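PDB 2HXI: putative transcriptional regulator, which probably acts as a DNA-binding transcription regulator of the TetR family, recognising a cis-regulatory DNA region through a helix-turn-helix motif. Local coordinates for residues Trp29-Ile34 and Tyr67-Asn72; Ala37-Leu42 and Gly114-Leu119; Phe50-Leu55 and Thr74-Ala79; Val80-Leu85 and His126-Thr131. One frame throughout, in Å; residues are numbered along the deposited sequence.

Interaction 1. Residues Trp29-Ile34 and Tyr67-Asn72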
loop_
_atom_site.group_PDB
_atom_site.type_symbol
_atom_site.label_atom_id
_atom_site.label_comp_id
_atom_site.label_asym_id
_atom_site.label_seq_id
_atom_site.Cartn_x
_atom_site.Cartn_y
_atom_site.Cartn_z
ATOM N N TRP B 29 -28.389 3.717 21.346
ATOM C CA TRP B 29 -27.457 2.692 20.904
ATOM C C TRP B 29 -26.104 2.902 21.576
ATOM O O TRP B 29 -25.753 4.035 21.924
ATOM C CB TRP B 29 -27.302 2.838 19.394
ATOM C CG TRP B 29 -28.575 2.758 18.639
ATOM C CD1 TRP B 29 -29.174 3.746 17.932
ATOM C CD2 TRP B 29 -29.379 1.598 18.480
ATOM N NE1 TRP B 29 -30.336 3.280 17.334
ATOM C CE2 TRP B 29 -30.474 1.950 17.662
ATOM C CE3 TRP B 29 -29.286 0.283 18.963
ATOM C CZ2 TRP B 29 -31.469 1.022 17.303
ATOM C CZ3 TRP B 29 -30.281 -0.619 18.620
ATOM C CH2 TRP B 29 -31.350 -0.245 17.793
ATOM N N SER B 30 -25.355 1.837 21.811
ATOM C CA SER B 30 -23.973 2.009 22.248
ATOM C C SER B 30 -23.137 2.407 21.031
ATOM O O SER B 30 -23.578 2.235 19.892
ATOM C CB SER B 30 -23.425 0.725 22.809
ATOM O OG SER B 30 -23.452 -0.307 21.800
ATOM N N THR B 31 -21.924 2.876 21.280
ATOM C CA THR B 31 -20.937 3.188 20.237
ATOM C C THR B 31 -20.686 1.921 19.446
ATOM O O THR B 31 -20.729 1.941 18.210
ATOM C CB THR B 31 -19.621 3.713 20.856
ATOM O OG1 THR B 31 -19.911 4.858 21.666
ATOM C CG2 THR B 31 -18.594 4.139 19.773
ATOM N N GLU B 32 -20.451 0.822 20.160
ATOM C CA GLU B 32 -20.299 -0.497 19.511
ATOM C C GLU B 32 -21.409 -0.842 18.487
ATOM O O GLU B 32 -21.110 -1.195 17.351
ATOM C CB GLU B 32 -20.059 -1.619 20.539
ATOM C CG GLU B 32 -18.674 -1.545 21.253
ATOM C CD GLU B 32 -18.565 -0.449 22.354
ATOM O OE1 GLU B 32 -19.603 0.173 22.724
ATOM O OE2 GLU B 32 -17.419 -0.233 22.857
ATOM N N GLN B 33 -22.675 -0.695 18.866
ATOM C CA GLN B 33 -23.799 -0.875 17.945
ATOM C C GLN B 33 -23.815 0.070 16.714
ATOM O O GLN B 33 -24.147 -0.337 15.589
ATOM C CB GLN B 33 -25.119 -0.792 18.712
ATOM C CG GLN B 33 -25.331 -1.975 19.634
ATOM C CD GLN B 33 -26.505 -1.770 20.486
ATOM O OE1 GLN B 33 -26.592 -0.761 21.206
ATOM N NE2 GLN B 33 -27.472 -2.686 20.390
ATOM N N ILE B 34 -23.537 1.343 16.957
ATOM C CA ILE B 34 -23.397 2.323 15.897
ATOM C C ILE B 34 -22.302 1.875 14.891
ATOM O O ILE B 34 -22.524 1.878 13.675
ATOM C CB ILE B 34 -23.081 3.726 16.501
ATOM C CG1 ILE B 34 -24.274 4.191 17.405
ATOM C CG2 ILE B 34 -22.801 4.726 15.410
ATOM C CD1 ILE B 34 -23.918 5.467 18.282
ATOM N N TYR B 67 -22.805 12.371 16.618
ATOM C CA TYR B 67 -21.522 13.027 16.887
ATOM C C TYR B 67 -21.203 13.240 18.337
ATOM O O TYR B 67 -20.127 13.743 18.675
ATOM C CB TYR B 67 -21.415 14.306 16.123
ATOM C CG TYR B 67 -20.815 13.963 14.795
ATOM C CD1 TYR B 67 -19.658 13.114 14.725
ATOM C CD2 TYR B 67 -21.397 14.421 13.621
ATOM C CE1 TYR B 67 -19.083 12.779 13.481
ATOM C CE2 TYR B 67 -20.853 14.107 12.381
ATOM C CZ TYR B 67 -19.699 13.284 12.295
ATOM O OH TYR B 67 -19.154 12.988 11.036
ATOM N N ARG B 68 -22.120 12.820 19.196
ATOM C CA ARG B 68 -21.798 12.700 20.621
ATOM C C ARG B 68 -20.836 11.543 20.821
ATOM O O ARG B 68 -20.156 11.449 21.848
ATOM C CB ARG B 68 -23.065 12.449 21.429
ATOM C CG ARG B 68 -23.946 13.681 21.566
ATOM C CD ARG B 68 -24.923 13.456 22.670
ATOM N NE ARG B 68 -24.271 13.405 23.993
ATOM C CZ ARG B 68 -24.927 13.174 25.111
ATOM N NH1 ARG B 68 -26.246 12.987 25.038
ATOM N NH2 ARG B 68 -24.284 13.139 26.286
ATOM N N HIS B 69 -20.788 10.656 19.842
ATOM C CA HIS B 69 -19.984 9.435 19.967
ATOM C C HIS B 69 -18.580 9.507 19.360
ATOM O O HIS B 69 -17.682 8.739 19.773
ATOM C CB HIS B 69 -20.714 8.283 19.340
ATOM C CG HIS B 69 -21.834 7.776 20.168
ATOM N ND1 HIS B 69 -23.113 8.274 20.072
ATOM C CD2 HIS B 69 -21.868 6.822 21.128
ATOM C CE1 HIS B 69 -23.893 7.636 20.926
ATOM N NE2 HIS B 69 -23.159 6.759 21.587
ATOM N N PHE B 70 -18.413 10.404 18.391
ATOM C CA PHE B 70 -17.168 10.505 17.610
ATOM C C PHE B 70 -16.812 11.950 17.398
ATOM O O PHE B 70 -17.647 12.742 16.949
ATOM C CB PHE B 70 -17.330 9.783 16.260
ATOM C CG PHE B 70 -17.858 8.391 16.425
ATOM C CD1 PHE B 70 -17.034 7.384 16.932
ATOM C CD2 PHE B 70 -19.197 8.107 16.149
ATOM C CE1 PHE B 70 -17.531 6.117 17.130
ATOM C CE2 PHE B 70 -19.712 6.844 16.344
ATOM C CZ PHE B 70 -18.891 5.842 16.818
ATOM N N ARG B 71 -15.564 12.294 17.724
ATOM C CA ARG B 71 -15.087 13.647 17.528
ATOM C C ARG B 71 -15.429 14.182 16.108
ATOM O O ARG B 71 -15.756 15.361 15.961
ATOM C CB ARG B 71 -13.594 13.696 17.858
ATOM C CG ARG B 71 -12.893 15.013 17.646
ATOM C CD ARG B 71 -11.442 14.850 18.088
ATOM N NE ARG B 71 -11.356 14.738 19.551
ATOM C CZ ARG B 71 -10.508 13.950 20.223
ATOM N NH1 ARG B 71 -9.644 13.157 19.585
ATOM N NH2 ARG B 71 -10.530 13.958 21.555
ATOM N N ASN B 72 -15.404 13.309 15.091
ATOM C CA ASN B 72 -15.600 13.709 13.662
ATOM C C ASN B 72 -15.725 12.488 12.729
ATOM O O ASN B 72 -15.583 11.353 13.177
ATOM C CB ASN B 72 -14.435 14.617 13.192
ATOM C CG ASN B 72 -13.048 14.003 13.460
ATOM O OD1 ASN B 72 -12.787 12.846 13.131
ATOM N ND2 ASN B 72 -12.145 14.798 14.061
#
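Ile34 holds CG1 beside its backbone N (chi1 -62°), which leaves CG2 anti to that N. The extended second torsion (chi2 169°) carries CD1 from the CG1 branch onto the ring of His69. CD1 sits over one face, 3.4 Å from the centroid of the His69 ring and 10° off the ring normal. This is a CH-pi contact, with the two side chains crossing at about a right angle. The imidazole is probably turned over in the model, which leaves the contact over its face unchanged but makes the identity of its ring atoms doubtful. Ile34 CG2 meets Phe70 instead, at the ring edge, 3.9 Å from CE2. Thr31 CG2 comes to the same ring obliquely, 3.4 Å from Phe70 CZ. His69 CB covers one face of Phe70, offset toward the rim.

The contact ties the start of helix 31-43 to the loop that leaves helix 63-66 in the predicted helix-turn-helix. Ser30 and Gln33 form a capping box at that start: Gln33 N donates to Ser30 OG at 3.1 Å, and Ser30 N returns a bond to Gln33 OE1 at 2.9 Å. With a serine in place of His69, Ile34 CD1 would probably lose the ring face it packs on. Phe70 also packs on Leu76 and Ala79 of helix 73-88, and Ile34 touches Leu55 of helix 52-58.

Interaction 2. Residues Ala37-Leu42 and Gly114-Leu119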
loop_
_atom_site.group_PDB
_atom_site.type_symbol
_atom_site.label_atom_id
_atom_site.label_comp_id
_atom_site.label_asym_id
_atom_site.label_seq_id
_atom_site.Cartn_x
_atom_site.Cartn_y
_atom_site.Cartn_z
ATOM N N ALA B 37 -23.400 -1.081 12.832
ATOM C CA ALA B 37 -24.357 -0.684 11.782
ATOM C C ALA B 37 -23.612 -0.044 10.629
ATOM O O ALA B 37 -23.903 -0.274 9.432
ATOM C CB ALA B 37 -25.408 0.283 12.356
ATOM N N ALA B 38 -22.634 0.805 10.966
ATOM C CA ALA B 38 -21.866 1.481 9.945
ATOM C C ALA B 38 -21.075 0.511 9.073
ATOM O O ALA B 38 -20.989 0.699 7.880
ATOM C CB ALA B 38 -20.909 2.478 10.549
ATOM N N ALA B 39 -20.492 -0.497 9.714
ATOM C CA ALA B 39 -19.707 -1.527 8.975
ATOM C C ALA B 39 -20.582 -2.177 7.881
ATOM O O ALA B 39 -20.161 -2.377 6.747
ATOM C CB ALA B 39 -19.182 -2.576 9.901
ATOM N N GLU B 40 -21.809 -2.484 8.246
ATOM C CA GLU B 40 -22.668 -3.152 7.312
ATOM C C GLU B 40 -23.051 -2.207 6.211
ATOM O O GLU B 40 -23.002 -2.564 5.037
ATOM C CB GLU B 40 -23.882 -3.732 8.006
ATOM C CG GLU B 40 -24.844 -4.256 6.928
ATOM C CD GLU B 40 -25.879 -5.238 7.438
ATOM O OE1 GLU B 40 -26.016 -5.412 8.664
ATOM O OE2 GLU B 40 -26.563 -5.821 6.590
ATOM N N LEU B 41 -23.391 -0.970 6.555
ATOM C CA LEU B 41 -23.737 -0.000 5.517
ATOM C C LEU B 41 -22.621 0.186 4.521
ATOM O O LEU B 41 -22.873 0.302 3.314
ATOM C CB LEU B 41 -24.169 1.372 6.102
ATOM C CG LEU B 41 -25.485 1.239 6.851
ATOM C CD1 LEU B 41 -25.740 2.528 7.627
ATOM C CD2 LEU B 41 -26.660 0.976 5.876
ATOM N N LEU B 42 -21.373 0.205 5.029
ATOM C CA LEU B 42 -20.200 0.340 4.207
ATOM C C LEU B 42 -19.914 -0.841 3.258
ATOM O O LEU B 42 -19.268 -0.638 2.223
ATOM C CB LEU B 42 -18.983 0.663 5.073
ATOM C CG LEU B 42 -18.892 2.133 5.508
ATOM C CD1 LEU B 42 -18.163 2.281 6.862
ATOM C CD2 LEU B 42 -18.222 3.107 4.501
ATOM N N GLY B 114 -11.334 -7.401 2.592
ATOM C CA GLY B 114 -11.592 -7.720 1.170
ATOM C C GLY B 114 -12.804 -6.980 0.618
ATOM O O GLY B 114 -12.751 -6.443 -0.481
ATOM N N GLN B 115 -13.898 -6.950 1.364
ATOM C CA GLN B 115 -15.092 -6.260 0.868
ATOM C C GLN B 115 -15.270 -4.884 1.518
ATOM O O GLN B 115 -16.335 -4.282 1.375
ATOM C CB GLN B 115 -16.356 -7.101 1.087
ATOM C CG GLN B 115 -16.418 -8.429 0.312
ATOM C CD GLN B 115 -16.623 -8.193 -1.159
ATOM O OE1 GLN B 115 -15.696 -8.386 -1.949
ATOM N NE2 GLN B 115 -17.822 -7.726 -1.542
ATOM N N GLN B 116 -14.212 -4.368 2.166
ATOM C CA GLN B 116 -14.275 -3.096 2.874
ATOM C C GLN B 116 -13.123 -2.176 2.436
ATOM O O GLN B 116 -12.337 -1.694 3.278
ATOM C CB GLN B 116 -14.279 -3.291 4.409
ATOM C CG GLN B 116 -15.499 -3.992 4.968
ATOM C CD GLN B 116 -16.644 -3.013 5.178
ATOM O OE1 GLN B 116 -16.650 -1.935 4.582
ATOM N NE2 GLN B 116 -17.586 -3.372 6.073
ATOM N N PRO B 117 -13.046 -1.874 1.130
ATOM C CA PRO B 117 -11.957 -1.059 0.576
ATOM C C PRO B 117 -11.804 0.324 1.219
ATOM O O PRO B 117 -10.675 0.735 1.510
ATOM C CB PRO B 117 -12.321 -0.936 -0.912
ATOM C CG PRO B 117 -13.707 -1.297 -1.004
ATOM C CD PRO B 117 -13.955 -2.324 0.043
ATOM N N GLN B 118 -12.909 1.019 1.458
ATOM C CA GLN B 118 -12.852 2.327 2.100
ATOM C C GLN B 118 -12.189 2.268 3.513
ATOM O O GLN B 118 -11.234 3.013 3.819
ATOM C CB GLN B 118 -14.222 2.969 2.175
ATOM C CG GLN B 118 -14.125 4.342 2.770
ATOM C CD GLN B 118 -15.412 5.169 2.649
ATOM O OE1 GLN B 118 -16.358 4.796 1.940
ATOM N NE2 GLN B 118 -15.440 6.305 3.356
ATOM N N LEU B 119 -12.648 1.314 4.319
ATOM C CA LEU B 119 -12.114 1.140 5.673
ATOM C C LEU B 119 -10.655 0.680 5.598
ATOM O O LEU B 119 -9.845 1.046 6.438
ATOM C CB LEU B 119 -13.002 0.143 6.442
ATOM C CG LEU B 119 -14.414 0.659 6.829
ATOM C CD1 LEU B 119 -15.209 -0.386 7.552
ATOM C CD2 LEU B 119 -14.344 1.975 7.690
HETATM O O HOH W 1 -17.558 -2.032 0.731
#
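The carboxamide of Gln116 points its NE2 at Ala39 O, which lies only 8° out of the amide plane. The bond is short, 2.8 Å from Gln116 NE2 to Ala39 O, with an N-H...O angle of 153°. Seen from the acceptor, the donor is tilted 33° from the carbonyl plane of Ala39. The other end of the amide, Gln116 OE1, touches Leu42 CB at 3.5 Å. A bend at chi2 of Gln116 helps turn the group to helix 31-43. The Gln118 amide presents OE1 to Leu42 CD2 at 3.6 Å. Leu42 CD1 packs on Leu119 CD2 at 3.9 Å, the two side chains crossing at about a right angle.

The contact joins the first helix of the TetR-type DNA-binding domain to the start of helix 117-126 in the C-terminal domain. Leu119 also packs on Val80 and Ile84 of helix 73-88, which runs between the two domains. A water bridges Leu42 O, at 2.7 Å, and Gln115 O, at 2.6 Å. It cannot donate fully to every acceptor around it.

The domain junction is therefore mixed in chemistry: one direct amide bond probably holds the rotation of the Gln116 carboxamide, with leucine packing and a bridging water beside it.

Interaction 3. Residues Phe50-Leu55 and Thr74-Ala79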
loop_
_atom_site.group_PDB
_atom_site.type_symbol
_atom_site.label_atom_id
_atom_site.label_comp_id
_atom_site.label_asym_id
_atom_site.label_seq_id
_atom_site.Cartn_x
_atom_site.Cartn_y
_atom_site.Cartn_z
ATOM N N PHE B 50 -22.022 5.992 1.365
ATOM C CA PHE B 50 -22.032 6.092 2.836
ATOM C C PHE B 50 -21.942 7.519 3.327
ATOM O O PHE B 50 -21.103 8.274 2.846
ATOM C CB PHE B 50 -20.877 5.315 3.460
ATOM C CG PHE B 50 -20.860 5.393 4.969
ATOM C CD1 PHE B 50 -21.757 4.628 5.726
ATOM C CD2 PHE B 50 -20.001 6.253 5.619
ATOM C CE1 PHE B 50 -21.760 4.699 7.112
ATOM C CE2 PHE B 50 -20.009 6.355 7.006
ATOM C CZ PHE B 50 -20.888 5.550 7.752
ATOM N N SER B 51 -22.781 7.869 4.302
ATOM C CA SER B 51 -22.712 9.170 4.978
ATOM C C SER B 51 -23.134 9.058 6.412
ATOM O O SER B 51 -23.841 8.119 6.804
ATOM C CB SER B 51 -23.648 10.206 4.310
ATOM O OG SER B 51 -25.000 9.754 4.381
ATOM N N VAL B 52 -22.760 10.069 7.195
ATOM C CA VAL B 52 -23.238 10.145 8.546
ATOM C C VAL B 52 -24.783 10.242 8.585
ATOM O O VAL B 52 -25.460 9.619 9.420
ATOM C CB VAL B 52 -22.583 11.304 9.271
ATOM C CG1 VAL B 52 -23.186 11.476 10.671
ATOM C CG2 VAL B 52 -21.055 11.055 9.373
ATOM N N ARG B 53 -25.329 11.060 7.677
ATOM C CA ARG B 53 -26.792 11.191 7.538
ATOM C C ARG B 53 -27.487 9.840 7.378
ATOM O O ARG B 53 -28.438 9.561 8.118
ATOM C CB ARG B 53 -27.106 12.104 6.334
ATOM C CG ARG B 53 -28.636 12.355 6.164
ATOM C CD ARG B 53 -28.889 13.167 4.838
ATOM N NE ARG B 53 -28.180 12.595 3.656
ATOM C CZ ARG B 53 -28.547 11.531 2.921
ATOM N NH1 ARG B 53 -29.656 10.858 3.144
ATOM N NH2 ARG B 53 -27.778 11.116 1.916
ATOM N N LYS B 54 -26.995 9.012 6.448
ATOM C CA LYS B 54 -27.566 7.656 6.218
ATOM C C LYS B 54 -27.412 6.757 7.436
ATOM O O LYS B 54 -28.353 6.054 7.850
ATOM C CB LYS B 54 -26.975 6.995 4.960
ATOM C CG LYS B 54 -27.606 5.535 4.710
ATOM C CD LYS B 54 -27.003 4.856 3.429
ATOM C CE LYS B 54 -27.811 3.590 2.977
ATOM N NZ LYS B 54 -27.037 2.654 2.024
ATOM N N LEU B 55 -26.222 6.825 8.072
ATOM C CA LEU B 55 -25.998 6.029 9.260
ATOM C C LEU B 55 -27.010 6.430 10.337
ATOM O O LEU B 55 -27.652 5.581 10.964
ATOM C CB LEU B 55 -24.553 6.249 9.799
ATOM C CG LEU B 55 -24.250 5.497 11.093
ATOM C CD1 LEU B 55 -24.391 3.974 10.981
ATOM C CD2 LEU B 55 -22.759 5.872 11.505
ATOM N N THR B 74 -13.628 11.235 10.434
ATOM C CA THR B 74 -12.487 10.339 10.250
ATOM C C THR B 74 -12.318 9.528 11.513
ATOM O O THR B 74 -11.903 8.374 11.436
ATOM C CB THR B 74 -11.126 11.031 9.751
ATOM O OG1 THR B 74 -10.178 11.104 10.823
ATOM C CG2 THR B 74 -11.345 12.349 9.082
ATOM N N GLU B 75 -12.694 10.105 12.672
ATOM C CA GLU B 75 -12.637 9.346 13.935
ATOM C C GLU B 75 -13.700 8.250 13.933
ATOM O O GLU B 75 -13.505 7.157 14.486
ATOM C CB GLU B 75 -12.809 10.240 15.164
ATOM C CG GLU B 75 -11.539 10.948 15.649
ATOM C CD GLU B 75 -10.274 10.086 15.535
ATOM O OE1 GLU B 75 -10.071 9.145 16.347
ATOM O OE2 GLU B 75 -9.471 10.365 14.625
ATOM N N LEU B 76 -14.841 8.567 13.321
ATOM C CA LEU B 76 -15.921 7.586 13.137
ATOM C C LEU B 76 -15.414 6.443 12.245
ATOM O O LEU B 76 -15.508 5.314 12.629
ATOM C CB LEU B 76 -17.146 8.271 12.502
ATOM C CG LEU B 76 -18.415 7.464 12.218
ATOM C CD1 LEU B 76 -19.529 8.364 11.659
ATOM C CD2 LEU B 76 -18.186 6.426 11.235
ATOM N N LEU B 77 -14.880 6.755 11.071
ATOM C CA LEU B 77 -14.316 5.741 10.146
ATOM C C LEU B 77 -13.185 4.924 10.744
ATOM O O LEU B 77 -13.132 3.736 10.529
ATOM C CB LEU B 77 -13.905 6.338 8.803
ATOM C CG LEU B 77 -15.078 6.805 7.916
ATOM C CD1 LEU B 77 -14.612 7.319 6.566
ATOM C CD2 LEU B 77 -16.177 5.709 7.753
ATOM N N ARG B 78 -12.276 5.534 11.490
ATOM C CA ARG B 78 -11.250 4.754 12.196
ATOM C C ARG B 78 -11.882 3.789 13.159
ATOM O O ARG B 78 -11.443 2.655 13.287
ATOM C CB ARG B 78 -10.325 5.667 13.036
ATOM C CG ARG B 78 -9.436 6.598 12.268
ATOM C CD ARG B 78 -8.480 7.229 13.275
ATOM N NE ARG B 78 -7.573 6.267 13.924
ATOM C CZ ARG B 78 -7.086 6.417 15.161
ATOM N NH1 ARG B 78 -7.442 7.461 15.899
ATOM N NH2 ARG B 78 -6.240 5.533 15.679
ATOM N N ALA B 79 -12.942 4.242 13.845
ATOM C CA ALA B 79 -13.574 3.453 14.852
ATOM C C ALA B 79 -14.290 2.284 14.190
ATOM O O ALA B 79 -14.290 1.187 14.696
ATOM C CB ALA B 79 -14.543 4.310 15.671
#
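Leu76 reaches across to Val52, Leu55 and Phe50 with its two methyls. Its CB leaves helix 73-88 toward residues 50-55. CG stands anti to the backbone N (chi1 -179°), which extends the side chain straight out from the helix. The fork at CG then divides the work. CD1 meets Val52 CG2 at 3.8 Å. The same methyl meets Leu55 CD2 at 4.1 Å, where the two leucines come together tip to tip. CD2 turns the other way and faces the edge of the Phe50 ring, near its plane, at a looser 4.5 Å from CZ. Leu77 adds a second methyl at that ring: its CD2 lies 4.0 Å from Phe50 CE2, coming in obliquely. Phe50 and Leu77 lie alongside one another and point opposite ways.

The contact is purely apolar and mostly buried. The backbones stay well apart, 9.0 Å between the CA atoms of Val52 and Leu76, and the side chains make the contact. Ser51 stands at the N-cap of helix 52-58, the first helix of the predicted helix-turn-helix. Its OG accepts from Lys54 N at 3.0 Å, which secures the helix end next to Val52.

Helix 31-43 adds to the hydrophobic centre that the three helices of the DNA-binding domain share with helix 73-88: Leu42 lies on Phe50, and Ala38 and Leu41 on Leu55. Leu66 of helix 63-66 also packs on Leu55. Beyond the domain, Leu77 touches Gln118 and Val122, so helix 73-88 lies between helix 52-58 and helix 117-126.

Interaction 4. Residues Val80-Leu85 and His126-Thr131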
loop_
_atom_site.group_PDB
_atom_site.type_symbol
_atom_site.label_atom_id
_atom_site.label_comp_id
_atom_site.label_asym_id
_atom_site.label_seq_id
_atom_site.Cartn_x
_atom_site.Cartn_y
_atom_site.Cartn_z
ATOM N N VAL B 80 -14.868 2.546 13.025
ATOM C CA VAL B 80 -15.452 1.436 12.273
ATOM C C VAL B 80 -14.333 0.450 11.772
ATOM O O VAL B 80 -14.510 -0.751 11.785
ATOM C CB VAL B 80 -16.216 1.973 11.042
ATOM C CG1 VAL B 80 -16.896 0.796 10.386
ATOM C CG2 VAL B 80 -17.307 3.009 11.499
ATOM N N ALA B 81 -13.211 0.982 11.297
ATOM C CA ALA B 81 -12.094 0.103 10.836
ATOM C C ALA B 81 -11.672 -0.812 12.008
ATOM O O ALA B 81 -11.448 -2.024 11.817
ATOM C CB ALA B 81 -10.978 0.901 10.333
ATOM N N ASP B 82 -11.700 -0.302 13.237
ATOM C CA ASP B 82 -11.428 -1.147 14.406
ATOM C C ASP B 82 -12.366 -2.330 14.501
ATOM O O ASP B 82 -11.945 -3.434 14.862
ATOM C CB ASP B 82 -11.413 -0.376 15.748
ATOM C CG ASP B 82 -10.807 -1.235 16.886
ATOM O OD1 ASP B 82 -9.545 -1.235 16.990
ATOM O OD2 ASP B 82 -11.559 -1.964 17.606
ATOM N N ARG B 83 -13.654 -2.132 14.173
ATOM C CA ARG B 83 -14.586 -3.232 14.219
ATOM C C ARG B 83 -14.209 -4.324 13.238
ATOM O O ARG B 83 -14.545 -5.501 13.462
ATOM C CB ARG B 83 -16.040 -2.767 13.929
ATOM C CG ARG B 83 -16.482 -1.563 14.679
ATOM C CD ARG B 83 -16.457 -1.895 16.199
ATOM N NE ARG B 83 -17.392 -2.984 16.578
ATOM C CZ ARG B 83 -17.493 -3.476 17.819
ATOM N NH1 ARG B 83 -16.668 -3.010 18.787
ATOM N NH2 ARG B 83 -18.389 -4.421 18.095
ATOM N N ILE B 84 -13.624 -3.932 12.092
ATOM C CA ILE B 84 -13.156 -4.902 11.096
ATOM C C ILE B 84 -11.986 -5.718 11.634
ATOM O O ILE B 84 -11.940 -6.935 11.431
ATOM C CB ILE B 84 -12.725 -4.221 9.740
ATOM C CG1 ILE B 84 -13.888 -3.364 9.144
ATOM C CG2 ILE B 84 -12.273 -5.241 8.714
ATOM C CD1 ILE B 84 -15.203 -4.072 8.975
ATOM N N LEU B 85 -11.046 -5.063 12.311
ATOM C CA LEU B 85 -10.016 -5.850 13.008
ATOM C C LEU B 85 -10.660 -6.837 13.989
ATOM O O LEU B 85 -10.228 -7.977 14.110
ATOM C CB LEU B 85 -9.072 -4.922 13.756
ATOM C CG LEU B 85 -8.312 -3.875 12.949
ATOM C CD1 LEU B 85 -7.431 -2.988 13.878
ATOM C CD2 LEU B 85 -7.482 -4.607 11.954
ATOM N N HIS B 126 -4.375 5.566 9.392
ATOM C CA HIS B 126 -4.351 5.999 10.775
ATOM C C HIS B 126 -4.160 4.845 11.785
ATOM O O HIS B 126 -3.968 5.105 12.983
ATOM C CB HIS B 126 -5.654 6.705 11.133
ATOM C CG HIS B 126 -6.009 7.877 10.266
ATOM N ND1 HIS B 126 -6.983 7.812 9.288
ATOM C CD2 HIS B 126 -5.583 9.167 10.282
ATOM C CE1 HIS B 126 -7.114 8.998 8.712
ATOM N NE2 HIS B 126 -6.282 9.838 9.301
ATOM N N GLY B 127 -4.281 3.587 11.343
ATOM C CA GLY B 127 -4.500 2.486 12.285
ATOM C C GLY B 127 -5.784 2.677 13.088
ATOM O O GLY B 127 -6.642 3.496 12.740
ATOM N N SER B 128 -5.952 1.912 14.167
ATOM C CA SER B 128 -7.106 2.116 15.052
ATOM C C SER B 128 -6.625 1.867 16.464
ATOM O O SER B 128 -5.553 1.272 16.642
ATOM C CB SER B 128 -8.313 1.248 14.677
ATOM O OG SER B 128 -8.132 -0.110 15.026
ATOM N N GLY B 129 -7.373 2.369 17.444
ATOM C CA GLY B 129 -6.923 2.342 18.830
ATOM C C GLY B 129 -7.792 1.583 19.799
ATOM O O GLY B 129 -7.659 1.785 21.008
ATOM N N GLY B 130 -8.673 0.721 19.292
ATOM C CA GLY B 130 -9.613 0.009 20.108
ATOM C C GLY B 130 -9.338 -1.478 20.288
ATOM O O GLY B 130 -8.200 -1.952 20.058
ATOM N N THR B 131 -10.388 -2.199 20.698
ATOM C CA THR B 131 -10.332 -3.607 21.049
ATOM C C THR B 131 -9.855 -4.491 19.908
ATOM O O THR B 131 -9.089 -5.442 20.143
ATOM C CB THR B 131 -11.685 -4.156 21.651
ATOM O OG1 THR B 131 -11.909 -3.508 22.903
ATOM C CG2 THR B 131 -11.610 -5.629 21.953
#
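Asp82 OD1 receives Ser128 OG at 2.7 Å on its anti lone pair, the one away from OD2. Gly130 N also donates to OD1, but weakly, at 3.1 Å and an N-H...O angle of 131°. Gly130 lets the loop pass close to the carboxylate, with its CA 3.7 Å from Asp82 CG. Leu85 CD1 lies close to the same hydroxyl, 3.2 Å from Ser128 OG. Asp82 CG lies anti to the backbone N (chi1 -167°), which aims the carboxylate at the loop. Ser128 OG sits between its own N and carbonyl carbon (chi1 74°), facing the acid.

The next shell belongs to the start of helix 131-146. Gly132 N donates to OD2, Ser133 N donates to OD1, and Ser133 OG bonds Ser128 OG. An acid from a neighbouring helix thus caps this N-terminal end, joining helix 73-88 to the C-terminal domain. These N-H groups probably help keep the buried carboxylate ionised. Loss of the carboxylate to an alanine is likely to leave the N-H groups of Gly132 and Ser133 without this acceptor. Further out, Gly127 follows helix 117-126 with a positive phi, and its O accepts from Arg78 NE.

Helix 73-88 meets the turn between helix 117-126 and helix 131-146. Leu85 packs on Leu109 and Phe113 of helix 98-113 and on Trp123 of helix 117-126. Thr131 touches Arg201 of the second subunit.

Overall arrangement
Interactions 1 and 3 lie close together in the DNA-binding region, with centres about 9 Å apart; Tyr67 of interaction 1 packs on Val52 of interaction 3. Interaction 2 is nearly as close to interaction 3, about 10 Å between centres. Interaction 4 lies about 12 Å from interaction 2, centre to centre, and Gln116 touches Ile84 between them. Helix 73-88 serves both interactions 3 and 4. Interaction 2 joins the two domains directly; interaction 4 ties the connecting helix 73-88 to the C-terminal domain. Such a connection is consistent with TetR-type regulators generally, where ligand binding in the C-terminal domain moves the DNA-binding domains; whether this protein does so is not established.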